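SusD-like carbohydrate binding protein (Bacteroides vulgatus, PDB 3LEW) probably binds carbohydrate at the bacterial outer membrane, as a member of the SusD family of nutrient-binding proteins. Local coordinates at residues Tyr136-Asp141 / Cys462-Tyr467; Gly46-Ala51 / Tyr468-Thr473. All blocks are in the same frame, centred on the assembly; numbering follows the deposited sequence.

Overall arrangement
From the N terminus the chain first reaches helix 46-54, whose first residues meet a partner more than 400 residues later. Helix 111-135 then runs into the loop that carries 136-141. After the intervening helices and the mixed sheet, the chain returns through the long loop between strand 440-448 and helix 474-479: 462-467 closes contact 1 on the earlier loop, and 468-473, directly following, closes contact 2 on helix 46-54. Contact 1 is therefore nested inside contact 2. Their centres lie about 13 Å apart and the two contacts touch, so one late loop ties two N-terminal elements together.

Contact 1. Residues Tyr136-Asp141 / Cys462-Tyr467; sequences YSFAID and CPNSKY
F138 and N464 meet in a loop-to-loop contact, in which the F138 ring rests on the 464-466 backbone and one water beside it joins the A139 amide to the N464 side chain. The loop 136-141 follows helix 111-135, whereas residues 462-467 belong to the long loop ahead of helix 474-479; neither segment is a regular helix or strand here. With CG anti to its carbonyl carbon (chi1 -61°), F138 sends its ring out to the other loop. CB of N464 lies over one face, toward the rim, L469 packs on the opposite face, and the backbone of S465 and K466 meets the edge, a place that suits a flat apolar group. CE1 of F138 stands 3.3 Å from O of S465, and CZ of F138 is equally close to O of N464. The amide of N464 is turned 61° from the ring plane. Its OD1 takes a hydrogen bond from the water at 2.7 Å, and that water accepts from N of A139 at 2.9 Å; ND2 donates to OE1 of Q416. Asparagine thus serves two neighbours with one amide, and also tolerates the left-handed backbone conformation found here (phi 59°). In 462-467 itself, OG of S465 accepts from N of Y467, forming an ST turn. The ring offers dispersion and CH-to-carbonyl contact, and the polar link runs through a single water, so the direct contact depends mainly on fit.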
ATOM      1  N   TYR A 136      -1.765   8.319  -9.657  1.00 13.52           N
ATOM      2  CA  TYR A 136      -2.497   9.308 -10.477  1.00 13.16           C
ATOM      3  C   TYR A 136      -2.026   9.441 -11.935  1.00 13.87           C
ATOM      4  O   TYR A 136      -2.538  10.299 -12.702  1.00 13.42           O
ATOM      5  CB  TYR A 136      -2.455  10.694  -9.795  1.00 12.49           C
ATOM      6  CG  TYR A 136      -3.344  10.814  -8.581  1.00 12.46           C
ATOM      7  CD1 TYR A 136      -3.041  10.151  -7.372  1.00 12.41           C
ATOM      8  CD2 TYR A 136      -4.537  11.499  -8.655  1.00 13.00           C
ATOM      9  CE1 TYR A 136      -3.874  10.229  -6.230  1.00 12.31           C
ATOM     10  CE2 TYR A 136      -5.377  11.575  -7.543  1.00 14.49           C
ATOM     11  CZ  TYR A 136      -5.040  10.919  -6.338  1.00 12.21           C
ATOM     12  OH  TYR A 136      -5.872  11.047  -5.300  1.00 14.36           O
ATOM     13  N   SER A 137      -1.064   8.612 -12.320  1.00 14.20           N
ATOM     14  CA  SER A 137      -0.547   8.595 -13.676  1.00 14.66           C
ATOM     15  C   SER A 137      -0.129   7.157 -14.001  1.00 13.53           C
ATOM     16  O   SER A 137       0.190   6.356 -13.109  1.00 12.70           O
ATOM     17  CB  SER A 137       0.697   9.457 -13.794  1.00 15.61           C
ATOM     18  OG  SER A 137       0.548  10.806 -13.344  1.00 16.88           O
ATOM     19  N   PHE A 138      -0.100   6.848 -15.282  1.00 13.64           N
ATOM     20  CA  PHE A 138       0.531   5.610 -15.743  1.00 13.24           C
ATOM     21  C   PHE A 138       2.051   5.673 -15.507  1.00 13.85           C
ATOM     22  O   PHE A 138       2.613   6.727 -15.096  1.00 13.81           O
ATOM     23  CB  PHE A 138       0.216   5.325 -17.229  1.00 14.01           C
ATOM     24  CG  PHE A 138      -1.248   5.150 -17.501  1.00 12.01           C
ATOM     25  CD1 PHE A 138      -1.964   4.146 -16.854  1.00 12.29           C
ATOM     26  CD2 PHE A 138      -1.913   5.990 -18.379  1.00 13.20           C
ATOM     27  CE1 PHE A 138      -3.307   3.952 -17.104  1.00 13.84           C
ATOM     28  CE2 PHE A 138      -3.269   5.829 -18.627  1.00 13.93           C
ATOM     29  CZ  PHE A 138      -3.960   4.784 -18.003  1.00 13.36           C
ATOM     30  N   ALA A 139       2.690   4.525 -15.675  1.00 14.11           N
ATOM     31  CA  ALA A 139       4.135   4.358 -15.377  1.00 14.17           C
ATOM     32  C   ALA A 139       4.971   5.490 -15.970  1.00 14.26           C
ATOM     33  O   ALA A 139       4.681   6.019 -17.062  1.00 14.24           O
ATOM     34  CB  ALA A 139       4.630   3.023 -15.891  1.00 13.03           C
ATOM     35  N   ILE A 140       6.045   5.821 -15.261  1.00 14.89           N
ATOM     36  CA  ILE A 140       6.952   6.875 -15.694  1.00 14.47           C
ATOM     37  C   ILE A 140       7.570   6.586 -17.076  1.00 15.42           C
ATOM     38  O   ILE A 140       7.914   7.519 -17.806  1.00 16.05           O
ATOM     39  CB  ILE A 140       8.007   7.111 -14.572  1.00 15.21           C
ATOM     40  CG1 ILE A 140       8.724   8.420 -14.784  1.00 14.78           C
ATOM     41  CG2 ILE A 140       9.002   5.957 -14.495  1.00 14.84           C
ATOM     42  CD1 ILE A 140       9.702   8.803 -13.644  1.00 13.20           C
ATOM     43  N   ASP A 141       7.714   5.313 -17.454  1.00 15.74           N
ATOM     44  CA  ASP A 141       8.252   4.973 -18.765  1.00 17.11           C
ATOM     45  C   ASP A 141       7.173   4.772 -19.827  1.00 17.25           C
ATOM     46  O   ASP A 141       7.493   4.604 -20.986  1.00 18.87           O
ATOM     47  CB  ASP A 141       9.213   3.767 -18.727  1.00 17.74           C
ATOM     48  CG  ASP A 141       8.547   2.474 -18.300  1.00 18.54           C
ATOM     49  OD1 ASP A 141       7.637   2.508 -17.455  1.00 19.88           O
ATOM     50  OD2 ASP A 141       8.982   1.407 -18.805  1.00 20.77           O
ATOM     51  N   CYS A 462      -6.657  -5.000 -19.664  1.00 14.62           N
ATOM     52  CA  CYS A 462      -5.471  -4.732 -20.473  1.00 14.79           C
ATOM     53  C   CYS A 462      -4.526  -3.836 -19.662  1.00 15.32           C
ATOM     54  O   CYS A 462      -4.912  -3.270 -18.632  1.00 14.66           O
ATOM     55  CB  CYS A 462      -5.886  -4.029 -21.773  1.00 15.30           C
ATOM     56  SG  CYS A 462      -6.585  -2.402 -21.591  1.00 19.83           S
ATOM     57  N   PRO A 463      -3.256  -3.730 -20.094  1.00 15.82           N
ATOM     58  CA  PRO A 463      -2.400  -2.754 -19.459  1.00 16.44           C
ATOM     59  C   PRO A 463      -2.843  -1.306 -19.711  1.00 15.14           C
ATOM     60  O   PRO A 463      -3.498  -0.977 -20.697  1.00 16.27           O
ATOM     61  CB  PRO A 463      -1.016  -3.002 -20.120  1.00 17.18           C
ATOM     62  CG  PRO A 463      -1.133  -4.323 -20.790  1.00 19.05           C
ATOM     63  CD  PRO A 463      -2.554  -4.482 -21.155  1.00 18.02           C
ATOM     64  N   ASN A 464      -2.481  -0.442 -18.779  1.00 14.39           N
ATOM     65  CA  ASN A 464      -2.617   0.986 -18.977  1.00 15.12           C
ATOM     66  C   ASN A 464      -4.061   1.421 -19.238  1.00 15.08           C
ATOM     67  O   ASN A 464      -4.340   2.279 -20.098  1.00 14.67           O
ATOM     68  CB  ASN A 464      -1.698   1.457 -20.091  1.00 15.24           C
ATOM     69  CG  ASN A 464      -0.214   1.225 -19.804  1.00 15.93           C
ATOM     70  OD1 ASN A 464       0.246   1.279 -18.658  1.00 16.55           O
ATOM     71  ND2 ASN A 464       0.550   0.977 -20.872  1.00 15.70           N
ATOM     72  N   SER A 465      -4.982   0.829 -18.504  1.00 14.20           N
ATOM     73  CA  SER A 465      -6.406   1.198 -18.597  1.00 15.24           C
ATOM     74  C   SER A 465      -6.723   2.419 -17.765  1.00 15.18           C
ATOM     75  O   SER A 465      -6.243   2.538 -16.640  1.00 14.88           O
ATOM     76  CB  SER A 465      -7.267   0.021 -18.097  1.00 15.48           C
ATOM     77  OG  SER A 465      -8.653   0.356 -18.020  1.00 15.13           O
ATOM     78  N   LYS A 466      -7.629   3.257 -18.281  1.00 15.82           N
ATOM     79  CA  LYS A 466      -8.219   4.343 -17.496  1.00 16.33           C
ATOM     80  C   LYS A 466      -8.789   3.876 -16.170  1.00 15.29           C
ATOM     81  O   LYS A 466      -8.823   4.632 -15.225  1.00 15.45           O
ATOM     82  CB  LYS A 466      -9.326   5.072 -18.305  1.00 16.51           C
ATOM     83  CG  LYS A 466     -10.614   4.314 -18.494  1.00 17.59           C
ATOM     84  CD  LYS A 466     -11.516   4.998 -19.553  1.00 18.49           C
ATOM     85  CE  LYS A 466     -12.888   4.326 -19.631  1.00 21.27           C
ATOM     86  NZ  LYS A 466     -13.786   4.892 -20.717  1.00 21.80           N
ATOM     87  N   TYR A 467      -9.234   2.627 -16.098  1.00 13.75           N
ATOM     88  CA  TYR A 467      -9.834   2.127 -14.869  1.00 14.40           C
ATOM     89  C   TYR A 467      -8.836   1.917 -13.714  1.00 14.55           C
ATOM     90  O   TYR A 467      -9.248   1.695 -12.573  1.00 15.54           O
ATOM     91  CB  TYR A 467     -10.639   0.851 -15.140  1.00 14.03           C
ATOM     92  CG  TYR A 467     -11.876   1.098 -15.966  1.00 15.19           C
ATOM     93  CD1 TYR A 467     -13.009   1.670 -15.386  1.00 15.76           C
ATOM     94  CD2 TYR A 467     -11.937   0.748 -17.337  1.00 15.69           C
ATOM     95  CE1 TYR A 467     -14.151   1.921 -16.129  1.00 16.38           C
ATOM     96  CE2 TYR A 467     -13.079   0.990 -18.078  1.00 15.98           C
ATOM     97  CZ  TYR A 467     -14.180   1.582 -17.469  1.00 16.25           C
ATOM     98  OH  TYR A 467     -15.343   1.784 -18.164  1.00 17.33           O
TER
HETATM   99  O   HOH W   1       0.967   2.292 -16.260  1.00 15.46           O

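Contact 2. Residues Gly46-Ala51 / Tyr468-Thr473; sequences GAMLRA and YLYRIT
Y470 reaches from the loop 468-473 to helix 46-54 and touches it with the far end of its ring. Its CB packs back on Y136, just past helix 111-135, and with CG anti to the carbonyl carbon (chi1 -74°) the ring extends toward helix 46-54. N83 and S86 of helix 81-103, L409 and C135 line the tyrosine. Farther out, CE2 meets CG of M48 at 3.7 Å. M48, a selenomethionine in the crystal, crosses the tyrosine at about a right angle; its flexible apolar chain suits the place, because after CG has met the ring it can bend at chi2 and chi3 and carry SE away. At the tip, OH lies 3.4 Å from CB of M48 and 3.7 Å from CB of A51, whose small methyl lets the phenol come close. OH also nears O of M48, but at too poor an angle for a hydrogen bond; its partner is OD1 of N52, which follows A51 on the helix. A phenylalanine here would probably keep much of the ring packing but leave OD1 of N52 without this mate. The amide oxygen of N52 satisfies the buried hydroxyl while ring carbons pack on apolar groups, which would probably fix the position of the tip.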
ATOM      1  N   GLY A  46      -5.243   3.882   4.966  1.00 14.30           N
ATOM      2  CA  GLY A  46      -5.441   2.477   4.673  1.00 14.85           C
ATOM      3  C   GLY A  46      -6.555   2.141   3.709  1.00 14.67           C
ATOM      4  O   GLY A  46      -6.500   1.101   3.046  1.00 15.74           O
ATOM      5  N   ALA A  47      -7.599   2.964   3.634  1.00 15.52           N
ATOM      6  CA  ALA A  47      -8.589   2.817   2.589  1.00 15.61           C
ATOM      7  C   ALA A  47      -8.003   2.764   1.181  1.00 15.82           C
ATOM      8  O   ALA A  47      -8.497   1.993   0.329  1.00 14.44           O
ATOM      9  CB  ALA A  47      -9.717   3.904   2.691  1.00 14.88           C
HETATM   10  N   MSE A  48      -7.004   3.595   0.881  1.00 16.89           N
HETATM   11  CA  MSE A  48      -6.369   3.502  -0.426  1.00 17.39           C
HETATM   12  C   MSE A  48      -5.584   2.183  -0.599  1.00 16.51           C
HETATM   13  O   MSE A  48      -5.642   1.566  -1.663  1.00 15.08           O
HETATM   14  CB  MSE A  48      -5.483   4.718  -0.675  1.00 17.19           C
HETATM   15  CG  MSE A  48      -6.319   5.994  -1.005  1.00 18.42           C
HETATM   16 SE   MSE A  48      -6.682   7.024   0.574  0.75 18.84          SE
HETATM   17  CE  MSE A  48      -5.112   7.743   0.826  1.00 20.20           C
ATOM     18  N   LEU A  49      -4.935   1.708   0.465  1.00 14.44           N
ATOM     19  CA  LEU A  49      -4.219   0.417   0.404  1.00 14.20           C
ATOM     20  C   LEU A  49      -5.215  -0.702   0.107  1.00 13.99           C
ATOM     21  O   LEU A  49      -4.965  -1.612  -0.703  1.00 15.37           O
ATOM     22  CB  LEU A  49      -3.513   0.148   1.720  1.00 14.31           C
ATOM     23  CG  LEU A  49      -2.453   1.203   2.094  1.00 14.97           C
ATOM     24  CD1 LEU A  49      -1.771   0.746   3.393  1.00 16.31           C
ATOM     25  CD2 LEU A  49      -1.385   1.401   1.016  1.00 16.61           C
ATOM     26  N   ARG A  50      -6.406  -0.622   0.735  1.00 13.35           N
ATOM     27  CA  ARG A  50      -7.421  -1.634   0.492  1.00 13.07           C
ATOM     28  C   ARG A  50      -7.960  -1.558  -0.941  1.00 12.59           C
ATOM     29  O   ARG A  50      -8.093  -2.592  -1.618  1.00 13.73           O
ATOM     30  CB  ARG A  50      -8.577  -1.530   1.545  1.00 14.02           C
ATOM     31  CG  ARG A  50      -8.446  -2.426   2.780  1.00 13.22           C
ATOM     32  CD  ARG A  50      -7.318  -2.039   3.755  1.00 13.00           C
ATOM     33  NE  ARG A  50      -6.013  -2.566   3.328  1.00 13.93           N
ATOM     34  CZ  ARG A  50      -4.866  -2.322   3.944  1.00 18.45           C
ATOM     35  NH1 ARG A  50      -4.792  -1.482   4.992  1.00 18.70           N
ATOM     36  NH2 ARG A  50      -3.757  -2.911   3.509  1.00 17.34           N
ATOM     37  N   ALA A  51      -8.255  -0.353  -1.422  1.00 12.96           N
ATOM     38  CA  ALA A  51      -8.652  -0.151  -2.806  1.00 12.66           C
ATOM     39  C   ALA A  51      -7.640  -0.767  -3.754  1.00 12.94           C
ATOM     40  O   ALA A  51      -8.020  -1.455  -4.711  1.00 14.56           O
ATOM     41  CB  ALA A  51      -8.845   1.373  -3.130  1.00 12.09           C
ATOM     42  N   TYR A 468      -7.532   1.970 -14.016  1.00 13.91           N
ATOM     43  CA  TYR A 468      -6.514   1.787 -12.994  1.00 13.33           C
ATOM     44  C   TYR A 468      -6.170   3.058 -12.227  1.00 13.90           C
ATOM     45  O   TYR A 468      -5.604   2.963 -11.173  1.00 15.10           O
ATOM     46  CB  TYR A 468      -5.226   1.239 -13.607  1.00 12.25           C
ATOM     47  CG  TYR A 468      -5.320  -0.116 -14.287  1.00 12.42           C
ATOM     48  CD1 TYR A 468      -6.240  -1.089 -13.860  1.00 13.98           C
ATOM     49  CD2 TYR A 468      -4.381  -0.496 -15.250  1.00 13.03           C
ATOM     50  CE1 TYR A 468      -6.305  -2.326 -14.480  1.00 14.76           C
ATOM     51  CE2 TYR A 468      -4.461  -1.749 -15.913  1.00 14.53           C
ATOM     52  CZ  TYR A 468      -5.396  -2.680 -15.479  1.00 13.81           C
ATOM     53  OH  TYR A 468      -5.487  -3.940 -16.081  1.00 16.03           O
ATOM     54  N   LEU A 469      -6.424   4.239 -12.795  1.00 13.38           N
ATOM     55  CA  LEU A 469      -5.860   5.451 -12.163  1.00 12.82           C
ATOM     56  C   LEU A 469      -6.756   6.174 -11.187  1.00 12.87           C
ATOM     57  O   LEU A 469      -7.979   6.329 -11.427  1.00 13.51           O
ATOM     58  CB  LEU A 469      -5.400   6.440 -13.226  1.00 12.37           C
ATOM     59  CG  LEU A 469      -4.390   5.971 -14.250  1.00 14.51           C
ATOM     60  CD1 LEU A 469      -4.022   7.197 -15.189  1.00 14.36           C
ATOM     61  CD2 LEU A 469      -3.191   5.397 -13.570  1.00 12.44           C
ATOM     62  N   TYR A 470      -6.155   6.667 -10.102  1.00 12.70           N
ATOM     63  CA  TYR A 470      -6.847   7.651  -9.256  1.00 12.79           C
ATOM     64  C   TYR A 470      -6.942   8.958 -10.065  1.00 12.79           C
ATOM     65  O   TYR A 470      -6.152   9.181 -11.009  1.00 13.56           O
ATOM     66  CB  TYR A 470      -6.110   7.907  -7.959  1.00 12.25           C
ATOM     67  CG  TYR A 470      -6.201   6.790  -6.909  1.00 13.53           C
ATOM     68  CD1 TYR A 470      -5.709   5.514  -7.148  1.00 14.69           C
ATOM     69  CD2 TYR A 470      -6.670   7.077  -5.635  1.00 17.30           C
ATOM     70  CE1 TYR A 470      -5.728   4.493  -6.126  1.00 14.68           C
ATOM     71  CE2 TYR A 470      -6.711   6.097  -4.642  1.00 19.26           C
ATOM     72  CZ  TYR A 470      -6.252   4.811  -4.899  1.00 20.02           C
ATOM     73  OH  TYR A 470      -6.283   3.887  -3.853  1.00 20.18           O
ATOM     74  N   ARG A 471      -7.968   9.739  -9.780  1.00 12.47           N
ATOM     75  CA  ARG A 471      -8.307  10.947 -10.532  1.00 12.19           C
ATOM     76  C   ARG A 471      -8.327  12.218  -9.702  1.00 13.07           C
ATOM     77  O   ARG A 471      -8.821  12.280  -8.595  1.00 13.33           O
ATOM     78  CB  ARG A 471      -9.691  10.752 -11.156  1.00 12.42           C
ATOM     79  CG  ARG A 471      -9.746   9.534 -12.074  1.00 14.04           C
ATOM     80  CD  ARG A 471     -11.086   9.396 -12.762  1.00 14.06           C
ATOM     81  NE  ARG A 471     -11.340  10.492 -13.697  1.00 15.12           N
ATOM     82  CZ  ARG A 471     -12.381  10.569 -14.516  1.00 16.03           C
ATOM     83  NH1 ARG A 471     -13.312   9.612 -14.528  1.00 14.36           N
ATOM     84  NH2 ARG A 471     -12.497  11.625 -15.345  1.00 15.30           N
ATOM     85  N   ILE A 472      -7.800  13.283 -10.284  1.00 12.80           N
ATOM     86  CA  ILE A 472      -7.984  14.614  -9.728  1.00 12.16           C
ATOM     87  C   ILE A 472      -9.494  14.826  -9.541  1.00 13.18           C
ATOM     88  O   ILE A 472     -10.327  14.434 -10.404  1.00 14.57           O
ATOM     89  CB  ILE A 472      -7.353  15.671 -10.652  1.00 13.18           C
ATOM     90  CG1 ILE A 472      -5.838  15.428 -10.773  1.00 13.69           C
ATOM     91  CG2 ILE A 472      -7.691  17.056 -10.154  1.00 13.05           C
ATOM     92  CD1 ILE A 472      -5.112  16.125 -11.923  1.00 14.39           C
ATOM     93  N   THR A 473      -9.860  15.394  -8.394  1.00 13.06           N
ATOM     94  CA  THR A 473     -11.285  15.579  -8.028  1.00 14.01           C
ATOM     95  C   THR A 473     -12.009  16.592  -8.882  1.00 14.81           C
ATOM     96  O   THR A 473     -11.386  17.527  -9.443  1.00 14.53           O
ATOM     97  CB  THR A 473     -11.429  16.024  -6.570  1.00 14.86           C
ATOM     98  OG1 THR A 473     -10.767  17.281  -6.374  1.00 14.56           O
ATOM     99  CG2 THR A 473     -10.870  14.928  -5.593  1.00 14.96           C
TER